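PDB 5A9C: polyhedrin from Antheraea mylitta cypovirus 4, which probably packs into the crystalline polyhedra that occlude cypovirus particles. Local coordinates for residues 44-49 with 77-82. Residues are numbered along the deposited sequence; the frame is centred on the assembly and turned at random.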
loop_
_atom_site.group_PDB
_atom_site.type_symbol
_atom_site.label_atom_id
_atom_site.label_comp_id
_atom_site.label_asym_id
_atom_site.label_seq_id
_atom_site.Cartn_x
_atom_site.Cartn_y
_atom_site.Cartn_z
ATOM N N ALA A 44 -0.459 15.684 -14.145
ATOM C CA ALA A 44 -0.077 16.945 -13.512
ATOM C C ALA A 44 0.502 17.915 -14.539
ATOM O O ALA A 44 1.402 17.556 -15.297
ATOM C CB ALA A 44 0.922 16.700 -12.385
ATOM N N GLN A 45 -0.022 19.137 -14.561
ATOM C CA GLN A 45 0.446 20.166 -15.486
ATOM C C GLN A 45 1.304 21.205 -14.769
ATOM O O GLN A 45 0.896 21.757 -13.748
ATOM C CB GLN A 45 -0.741 20.868 -16.151
ATOM C CG GLN A 45 -0.350 22.083 -16.977
ATOM C CD GLN A 45 -1.531 22.966 -17.323
ATOM O OE1 GLN A 45 -2.559 22.941 -16.648
ATOM N NE2 GLN A 45 -1.390 23.753 -18.383
ATOM N N TYR A 46 2.484 21.478 -15.315
ATOM C CA TYR A 46 3.399 22.441 -14.710
ATOM C C TYR A 46 3.551 23.679 -15.584
ATOM O O TYR A 46 3.360 23.612 -16.798
ATOM C CB TYR A 46 4.763 21.793 -14.448
ATOM C CG TYR A 46 4.673 20.561 -13.578
ATOM C CD1 TYR A 46 4.655 20.665 -12.194
ATOM C CD2 TYR A 46 4.589 19.297 -14.141
ATOM C CE1 TYR A 46 4.564 19.545 -11.397
ATOM C CE2 TYR A 46 4.498 18.170 -13.352
ATOM C CZ TYR A 46 4.484 18.299 -11.980
ATOM O OH TYR A 46 4.391 17.177 -11.188
ATOM N N PRO A 47 3.887 24.818 -14.960
ATOM C CA PRO A 47 4.087 26.096 -15.655
ATOM C C PRO A 47 5.109 25.975 -16.782
ATOM O O PRO A 47 5.038 26.712 -17.765
ATOM C CB PRO A 47 4.635 27.004 -14.550
ATOM C CG PRO A 47 4.083 26.433 -13.291
ATOM C CD PRO A 47 4.051 24.947 -13.502
ATOM N N SER A 48 6.049 25.049 -16.628
ATOM C CA SER A 48 7.090 24.828 -17.623
ATOM C C SER A 48 6.510 24.348 -18.950
ATOM O O SER A 48 7.156 24.451 -19.993
ATOM C CB SER A 48 8.094 23.798 -17.107
ATOM O OG SER A 48 7.446 22.566 -16.829
ATOM N N GLY A 49 5.292 23.821 -18.905
ATOM C CA GLY A 49 4.679 23.222 -20.075
ATOM C C GLY A 49 4.829 21.713 -20.045
ATOM O O GLY A 49 4.228 20.997 -20.848
ATOM N N ARG A 77 9.088 22.591 -9.001
ATOM C CA ARG A 77 7.879 23.398 -9.119
ATOM C C ARG A 77 6.624 22.586 -8.828
ATOM O O ARG A 77 6.560 21.390 -9.114
ATOM C CB ARG A 77 7.768 24.025 -10.510
ATOM C CG ARG A 77 8.713 25.185 -10.761
ATOM C CD ARG A 77 8.223 26.016 -11.933
ATOM N NE ARG A 77 9.217 26.981 -12.388
ATOM C CZ ARG A 77 9.340 27.376 -13.651
ATOM N NH1 ARG A 77 8.534 26.882 -14.580
ATOM N NH2 ARG A 77 10.271 28.258 -13.987
ATOM N N TYR A 78 5.624 23.257 -8.266
ATOM C CA TYR A 78 4.335 22.640 -7.997
ATOM C C TYR A 78 3.419 22.786 -9.213
ATOM O O TYR A 78 3.500 23.774 -9.940
ATOM C CB TYR A 78 3.692 23.272 -6.757
ATOM C CG TYR A 78 2.478 22.524 -6.261
ATOM C CD1 TYR A 78 2.607 21.466 -5.367
ATOM C CD2 TYR A 78 1.204 22.865 -6.694
ATOM C CE1 TYR A 78 1.496 20.772 -4.917
ATOM C CE2 TYR A 78 0.092 22.177 -6.253
ATOM C CZ TYR A 78 0.243 21.134 -5.362
ATOM O OH TYR A 78 -0.865 20.452 -4.922
ATOM N N PRO A 79 2.543 21.795 -9.441
ATOM C CA PRO A 79 1.633 21.805 -10.596
ATOM C C PRO A 79 0.525 22.860 -10.519
ATOM O O PRO A 79 0.055 23.205 -9.435
ATOM C CB PRO A 79 1.022 20.397 -10.571
ATOM C CG PRO A 79 1.149 19.954 -9.154
ATOM C CD PRO A 79 2.437 20.545 -8.667
ATOM N N MET A 80 0.124 23.367 -11.681
ATOM C CA MET A 80 -0.996 24.299 -11.793
ATOM C C MET A 80 -2.316 23.592 -11.510
ATOM O O MET A 80 -3.292 24.209 -11.080
ATOM C CB MET A 80 -1.049 24.884 -13.206
ATOM C CG MET A 80 0.185 25.675 -13.607
ATOM S SD MET A 80 0.381 25.759 -15.398
ATOM C CE MET A 80 -1.231 26.363 -15.894
ATOM N N GLY A 81 -2.341 22.291 -11.768
ATOM C CA GLY A 81 -3.560 21.521 -11.648
ATOM C C GLY A 81 -3.349 20.125 -12.184
ATOM O O GLY A 81 -2.255 19.793 -12.646
ATOM N N VAL A 82 -4.394 19.307 -12.118
ATOM C CA VAL A 82 -4.341 17.951 -12.651
ATOM C C VAL A 82 -5.547 17.640 -13.521
ATOM O O VAL A 82 -6.639 18.164 -13.307
ATOM C CB VAL A 82 -4.262 16.882 -11.532
ATOM C CG1 VAL A 82 -2.919 16.951 -10.818
ATOM C CG2 VAL A 82 -5.419 17.039 -10.545
#
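With CG of Met80 anti to its carbonyl carbon (chi1 -61°), the bend at chi3 (52°) turns the terminal methyl back toward the amide of Gln45, whose own CG stands anti to the backbone N. The two side chains cross obliquely, and the methyl CE of Met80 rests 3.6 Å from NE2 of Gln45, against the amide end. Nearer the backbone, the Met80 side chain runs antiparallel to the Pro47 ring, with CG of Met80 3.9 Å from CD of Pro47, while SD lies near the proline nitrogen. The backbones are joined beneath these groups by two hydrogen bonds: Gln45 N donates to Gly81 O at 3.0 Å and almost straight, and Met80 N donates to Gln45 O at 2.7 Å with more bend (146°). The Tyr46 ring lies against Pro79, with CE1 of Tyr46 3.6 Å from CD of Pro79, and its hydroxyl is hydrogen-bonded to Leu71 O. At the outer end, the guanidinium of Arg77 turns an edge toward Ser48 N, although NH1 remains 3.7 Å away. Ala44 and Val82 form an antiparallel non-hydrogen-bonded pair. Here strand 38-45 runs out into the type I turn Tyr46-Gly49 that leads to strand 51-58, while the loop 77-80 enters strand 81-87; both central strands belong to the six-stranded antiparallel sheet, flanked by strands 51-58 and 133-139.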